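Local structure of putative cytoplasmic protein (Enterobacter cloacae, 4HFL) at residues H16-F21 with K108-V113; V66-Y69 with P73-S76; R90-F93 with D97-A100. The protein probably acts as a peptidoglycan amidase, a bacterial toxin delivered into rival cells by the type VI secretion system and held in check by a cognate immunity protein. All coordinates share one frame; numbering follows the deposited sequence.

Contact 1 of 3, residues H16-F21 with K108-V113; sequences HMRPAF and KADISV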
# COMPACT_ATOMS: atom_id res chain seq x y z
N HIS A 16 5.94 -18.22 2.08
CA HIS A 16 6.26 -17.21 1.08
C HIS A 16 7.35 -16.30 1.64
O HIS A 16 7.34 -15.99 2.83
CB HIS A 16 5.02 -16.36 0.78
CG HIS A 16 3.85 -17.15 0.28
ND1 HIS A 16 3.44 -17.11 -1.04
CD2 HIS A 16 2.98 -17.97 0.92
CE1 HIS A 16 2.37 -17.88 -1.18
NE2 HIS A 16 2.07 -18.41 -0.01
N MET A 17 8.28 -15.85 0.79
CA MET A 17 9.27 -14.87 1.24
C MET A 17 8.56 -13.55 1.44
O MET A 17 7.54 -13.28 0.79
CB MET A 17 10.41 -14.69 0.22
CG MET A 17 11.37 -15.87 0.10
SD MET A 17 12.87 -15.37 -0.80
CE MET A 17 12.14 -15.00 -2.41
N ARG A 18 9.06 -12.73 2.35
CA ARG A 18 8.51 -11.41 2.54
C ARG A 18 9.66 -10.41 2.55
O ARG A 18 10.79 -10.77 2.89
CB ARG A 18 7.73 -11.33 3.85
CG ARG A 18 6.51 -12.28 3.90
CD ARG A 18 5.71 -12.07 5.16
NE ARG A 18 4.61 -13.03 5.26
CZ ARG A 18 3.90 -13.24 6.36
NH1 ARG A 18 4.15 -12.55 7.48
NH2 ARG A 18 2.94 -14.15 6.34
N PRO A 19 9.37 -9.16 2.20
CA PRO A 19 10.41 -8.11 2.21
C PRO A 19 10.89 -7.83 3.63
O PRO A 19 10.09 -7.94 4.58
CB PRO A 19 9.66 -6.87 1.69
CG PRO A 19 8.48 -7.39 0.97
CD PRO A 19 8.08 -8.66 1.68
N ALA A 20 12.16 -7.51 3.80
CA ALA A 20 12.69 -7.08 5.10
C ALA A 20 11.93 -5.82 5.51
O ALA A 20 11.60 -4.98 4.66
CB ALA A 20 14.20 -6.82 5.02
N PHE A 21 11.62 -5.69 6.79
CA PHE A 21 10.87 -4.52 7.21
C PHE A 21 11.68 -3.24 6.96
O PHE A 21 11.13 -2.22 6.54
CB PHE A 21 10.48 -4.62 8.68
CG PHE A 21 9.70 -3.43 9.15
CD1 PHE A 21 8.37 -3.27 8.76
CD2 PHE A 21 10.28 -2.46 9.95
CE1 PHE A 21 7.64 -2.16 9.18
CE2 PHE A 21 9.54 -1.35 10.37
CZ PHE A 21 8.23 -1.21 9.99
N LYS A 108 -1.43 -15.86 3.28
CA LYS A 108 -2.51 -15.34 4.11
C LYS A 108 -1.96 -14.40 5.19
O LYS A 108 -0.84 -14.60 5.72
CB LYS A 108 -3.33 -16.48 4.72
CG LYS A 108 -4.67 -16.00 5.31
CD LYS A 108 -5.49 -17.17 5.84
CE LYS A 108 -6.81 -16.68 6.44
NZ LYS A 108 -7.74 -16.17 5.42
N ALA A 109 -2.72 -13.34 5.48
CA ALA A 109 -2.37 -12.39 6.54
C ALA A 109 -2.21 -13.06 7.90
O ALA A 109 -2.92 -14.02 8.23
CB ALA A 109 -3.41 -11.34 6.65
N ASP A 110 -1.28 -12.52 8.68
CA ASP A 110 -1.08 -12.97 10.04
C ASP A 110 -2.24 -12.55 10.92
O ASP A 110 -2.58 -13.25 11.86
CB ASP A 110 0.19 -12.34 10.58
CG ASP A 110 1.43 -12.92 9.93
OD1 ASP A 110 1.49 -14.16 9.79
OD2 ASP A 110 2.32 -12.13 9.55
N ILE A 111 -2.79 -11.37 10.64
CA ILE A 111 -3.88 -10.86 11.46
C ILE A 111 -4.89 -10.16 10.56
O ILE A 111 -4.52 -9.38 9.69
CB ILE A 111 -3.39 -9.82 12.50
CG1 ILE A 111 -2.40 -10.47 13.49
CG2 ILE A 111 -4.57 -9.19 13.27
CD1 ILE A 111 -1.64 -9.47 14.35
N SER A 112 -6.17 -10.45 10.77
CA SER A 112 -7.24 -9.69 10.14
C SER A 112 -8.35 -9.54 11.17
O SER A 112 -8.90 -10.55 11.63
CB SER A 112 -7.75 -10.42 8.89
OG SER A 112 -8.86 -9.75 8.32
N VAL A 113 -8.67 -8.31 11.56
CA VAL A 113 -9.65 -8.07 12.62
C VAL A 113 -10.66 -6.99 12.23
O VAL A 113 -10.32 -6.03 11.52
CB VAL A 113 -8.99 -7.65 13.94
CG1 VAL A 113 -8.25 -8.85 14.55
CG2 VAL A 113 -8.01 -6.48 13.69
O HOH W 1 0.53 -15.85 7.74
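The guanidinium of Arg18 meets the carboxylate of Asp110 through NH1 and OD2, the two side chains arriving from opposite directions. NH1 of Arg18 lies 2.8 Å from OD2 of Asp110, a hydrogen bond within a salt bridge. The N-H...O angle of 149° shows that the bond is bent. It reaches the syn side of OD2 from 21° outside the carboxylate plane, and the two flat groups are turned 53° apart. The pair is not bidentate, consistent with that twist: NH2 of Arg18 stays 3.7 Å from OD1 of Asp110, although OD1 and a water both lie at the guanidinium edge, in its plane. The water donates to OD1 of Asp110 at 2.8 Å and to the carbonyl O of Lys108 at 2.7 Å, and takes a weak bond from NH2 of Arg18. The straight chain of Arg18 from CG to NE gives the reach, carrying the group from the loop before helix 21-30 to 108-113.

Asp110 stands where strand 111-114 begins. With Ile111 it faces Phe172 of strand 166-174 in a classic beta bulge, in which two residues of one strand oppose one of its neighbour. The salt bridge joins the N-terminal loop to the start of strand 111-114, an outermost strand of the four-stranded antiparallel sheet. Both charged groups are also tied to the end of strand 166-174. OD2 of Asp110 accepts from the backbone N of Ser174, and NH1 of Arg18 donates to the carbonyl O of the same residue. NE of Arg18 adds a weak bond to the carbonyl O of Leu106, at the end of helix 95-106.

Contact 2 of 3, residues V66-Y69 with P73-S76; sequences VLNY and PVPS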
# COMPACT_ATOMS: atom_id res chain seq x y z
N VAL A 66 7.38 0.35 -3.44
CA VAL A 66 7.97 -0.45 -2.35
C VAL A 66 8.15 -1.90 -2.77
O VAL A 66 9.25 -2.46 -2.63
CB VAL A 66 7.11 -0.38 -1.06
CG1 VAL A 66 7.55 -1.44 -0.04
CG2 VAL A 66 7.20 1.02 -0.45
N LEU A 67 7.09 -2.52 -3.27
CA LEU A 67 7.16 -3.92 -3.68
C LEU A 67 8.17 -4.13 -4.81
O LEU A 67 8.94 -5.07 -4.77
CB LEU A 67 5.80 -4.44 -4.10
CG LEU A 67 4.76 -4.54 -2.97
CD1 LEU A 67 3.41 -4.93 -3.53
CD2 LEU A 67 5.20 -5.55 -1.96
N ASN A 68 8.17 -3.23 -5.79
CA ASN A 68 9.07 -3.35 -6.94
C ASN A 68 10.51 -3.32 -6.52
O ASN A 68 11.34 -4.07 -7.04
CB ASN A 68 8.83 -2.21 -7.96
CG ASN A 68 7.70 -2.52 -8.93
OD1 ASN A 68 7.51 -3.67 -9.35
ND2 ASN A 68 6.94 -1.48 -9.30
N TYR A 69 10.83 -2.43 -5.58
CA TYR A 69 12.24 -2.28 -5.23
C TYR A 69 12.68 -3.16 -4.06
O TYR A 69 13.87 -3.19 -3.71
CB TYR A 69 12.60 -0.80 -5.06
CG TYR A 69 12.71 -0.13 -6.41
CD1 TYR A 69 13.93 -0.02 -7.05
CD2 TYR A 69 11.59 0.37 -7.06
CE1 TYR A 69 14.04 0.58 -8.30
CE2 TYR A 69 11.68 0.98 -8.30
CZ TYR A 69 12.91 1.08 -8.92
OH TYR A 69 12.99 1.68 -10.15
N PRO A 73 8.17 -7.95 -8.02
CA PRO A 73 7.84 -7.13 -9.20
C PRO A 73 6.34 -7.14 -9.46
O PRO A 73 5.74 -8.21 -9.51
CB PRO A 73 8.62 -7.83 -10.33
CG PRO A 73 8.79 -9.25 -9.89
CD PRO A 73 8.83 -9.22 -8.37
N VAL A 74 5.73 -5.96 -9.58
CA VAL A 74 4.30 -5.88 -9.90
C VAL A 74 4.07 -6.52 -11.27
O VAL A 74 4.71 -6.11 -12.26
CB VAL A 74 3.78 -4.42 -9.86
CG1 VAL A 74 2.36 -4.31 -10.41
CG2 VAL A 74 3.85 -3.86 -8.43
N PRO A 75 3.18 -7.52 -11.34
CA PRO A 75 3.04 -8.38 -12.53
C PRO A 75 2.26 -7.71 -13.67
O PRO A 75 1.66 -6.66 -13.45
CB PRO A 75 2.23 -9.57 -12.00
CG PRO A 75 1.37 -8.96 -10.94
CD PRO A 75 2.19 -7.87 -10.30
N SER A 76 2.30 -8.31 -14.86
CA SER A 76 1.44 -7.89 -15.96
C SER A 76 0.28 -8.87 -16.04
O SER A 76 0.39 -9.95 -16.62
CB SER A 76 2.21 -7.86 -17.29
OG SER A 76 1.45 -7.24 -18.31
O HOH W 2 6.76 -4.37 -12.30
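Asn68 swings CG back beside its own backbone N (chi1 -85°), and from there the amide turns OD1 toward the backbone of Pro73 and Val74. Val74 answers with CG2 placed anti to its carbonyl carbon, which leaves that methyl alongside the amide group of Asn68. The two side chains cross obliquely, with CG2 of Val74 3.8 Å from OD1 of Asn68 and 4.0 Å from ND2.

The central bond runs from the backbone N of Val74 to OD1 of Asn68, 2.9 Å long. At 170° its N-H...O angle is almost straight, although the donor is tilted from the plane of the amide carbonyl. Beside it, CA of Pro73 packs against the same oxygen at 3.5 Å. A water donates a second bond to OD1 of Asn68 and reaches on to the carbonyl O of Val74 at 2.7 Å, so the side-chain oxygen is held by two donors.

After helix 59-69 the chain passes Asn68 again and then heads off crosswise to 66-69; CA of Asn68 and CA of Pro73 are 4.6 Å apart. Leu67 approaches Pro73 through its carbonyl O, 4.4 Å from N of Pro73, and its side chain packs onto Met98, Phe101 and Leu102 of helix 95-106, while Val74 touches Met92 of strand 90-92.

The other end of the Asn68 amide is engaged as well: ND2 donates to the carbonyl O of Arg90. With donors at OD1 and an acceptor at ND2, the hydrogen-bond pattern fixes which way round the amide lies. Pro73 and Pro75 have no amide hydrogen to give, so within 73-75 only Val74 can supply the backbone N-H that Asn68 receives, and a neutral side chain thereby links helix, following loop and strand.

Contact 3 of 3, residues R90-F93 with D97-A100; sequences RYMF and DMIA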
# COMPACT_ATOMS: atom_id res chain seq x y z
N ARG A 90 6.17 -1.74 -13.38
CA ARG A 90 4.72 -1.58 -13.35
C ARG A 90 4.19 -1.05 -12.01
O ARG A 90 4.64 -1.44 -10.93
CB ARG A 90 4.03 -2.90 -13.71
CG ARG A 90 4.27 -3.35 -15.15
CD ARG A 90 3.95 -4.83 -15.32
NE ARG A 90 4.07 -5.26 -16.71
CZ ARG A 90 5.19 -5.73 -17.26
NH1 ARG A 90 6.30 -5.82 -16.54
NH2 ARG A 90 5.19 -6.10 -18.54
N TYR A 91 3.21 -0.15 -12.11
CA TYR A 91 2.63 0.50 -10.95
C TYR A 91 1.11 0.40 -10.98
O TYR A 91 0.47 0.77 -11.97
CB TYR A 91 3.07 1.97 -10.91
CG TYR A 91 4.55 2.10 -10.60
CD1 TYR A 91 5.00 2.20 -9.29
CD2 TYR A 91 5.50 2.10 -11.61
CE1 TYR A 91 6.36 2.31 -9.00
CE2 TYR A 91 6.85 2.21 -11.33
CZ TYR A 91 7.27 2.31 -10.02
OH TYR A 91 8.62 2.42 -9.74
N MET A 92 0.54 -0.15 -9.90
CA MET A 92 -0.92 -0.19 -9.74
C MET A 92 -1.37 1.18 -9.26
O MET A 92 -0.61 1.88 -8.58
CB MET A 92 -1.36 -1.25 -8.72
CG MET A 92 -0.88 -2.68 -9.01
SD MET A 92 -1.61 -3.91 -7.88
CE MET A 92 -0.60 -5.33 -8.35
N PHE A 93 -2.59 1.58 -9.62
CA PHE A 93 -3.10 2.90 -9.27
C PHE A 93 -4.51 2.81 -8.63
O PHE A 93 -5.09 3.84 -8.28
CB PHE A 93 -3.10 3.82 -10.49
CG PHE A 93 -3.89 3.29 -11.65
CD1 PHE A 93 -5.24 3.58 -11.78
CD2 PHE A 93 -3.28 2.50 -12.61
CE1 PHE A 93 -5.98 3.10 -12.85
CE2 PHE A 93 -4.01 2.01 -13.69
CZ PHE A 93 -5.37 2.31 -13.80
N ASP A 97 -6.86 -3.15 -6.04
CA ASP A 97 -5.96 -4.05 -6.75
C ASP A 97 -4.74 -4.39 -5.90
O ASP A 97 -4.28 -5.53 -5.89
CB ASP A 97 -5.50 -3.42 -8.07
CG ASP A 97 -6.62 -3.30 -9.09
OD1 ASP A 97 -7.66 -3.98 -8.95
OD2 ASP A 97 -6.44 -2.54 -10.07
N MET A 98 -4.19 -3.39 -5.21
CA MET A 98 -3.04 -3.63 -4.34
C MET A 98 -3.47 -4.56 -3.19
O MET A 98 -2.77 -5.53 -2.84
CB MET A 98 -2.51 -2.30 -3.80
CG MET A 98 -1.35 -2.42 -2.82
SD MET A 98 0.03 -3.41 -3.44
CE MET A 98 0.53 -2.47 -4.89
N ILE A 99 -4.64 -4.25 -2.64
CA ILE A 99 -5.23 -5.03 -1.56
C ILE A 99 -5.42 -6.49 -1.96
O ILE A 99 -5.09 -7.39 -1.20
CB ILE A 99 -6.56 -4.38 -1.07
CG1 ILE A 99 -6.27 -3.09 -0.29
CG2 ILE A 99 -7.34 -5.33 -0.21
CD1 ILE A 99 -7.52 -2.31 0.19
N ALA A 100 -5.95 -6.73 -3.17
CA ALA A 100 -6.09 -8.10 -3.68
C ALA A 100 -4.74 -8.76 -3.97
O ALA A 100 -4.55 -9.95 -3.75
CB ALA A 100 -6.96 -8.10 -4.93
O HOH W 3 -4.45 -0.84 -10.10
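One face of the peptide group between Asp97 and Met98 is covered by the sulfur of Met92. SD of Met92 is 3.7 Å from C and O of Asp97 and from N of Met98 alike, and a position equally far from all three bonded atoms lies over the face of the peptide. The methyl of Met98 touches the same sulfur, CE to SD of Met92 being 3.9 Å, and CB of Asp97 is as close to it. Further along, the ring of Phe93 stacks on that of Phe55.

Met92 reaches across because its chain runs extended beyond CG (chi2 -173°), whereas Met98 is bent at chi2 and chi3 and curls its methyl toward SD of Met92. One thioether thus spans the gap while the other folds to meet it. No direct hydrogen bond joins the two segments. A water does so instead, accepting from the backbone N of Phe93 at 3.1 Å and donating to OD2 of Asp97 at 2.6 Å. OD2 of Asp97 also accepts from the backbone N of Ala81, so two donors hold this oxygen of a buried residue.

Strand 90-92 pairs antiparallel with strand 82-84, and a short turn leads from it into helix 95-106, which brings CA of Met92 and CA of Met98 to 6.7 Å. Met92 is also bordered by Val74, Tyr80 and Thr82, and its backbone N donates to OG of Ser64. On helix 59-69, Ser64 touches both Tyr91 and Met98, and Tyr65 and Tyr69 also meet Tyr91, while Ile99 rests on Ile129 and Thr131 of strand 126-133, where helix 95-106 packs against the larger sheet.

Overall arrangement
Contacts 2 and 3 follow one another along the chain, and both are nested inside the long loop that contact 1 closes. Their centres lie about 9 Å apart and they touch directly, as residues 73-76 run beside Arg90 of the small hairpin; contact 1 is about 16 Å from contact 2 and about 17 Å from contact 3, centre to centre, and touches neither. Helix 59-69, strand 90-92 and helix 95-106 pack together as one connected part of helices and a small hairpin, and helix 95-106 leads on to strand 111-114 of the four-stranded sheet. Contact 1 ties the N-terminal loop to that sheet at the surface, while the other two are buried. Helices packed against an antiparallel sheet are consistent with the papain-like clan to which this amidase family belongs.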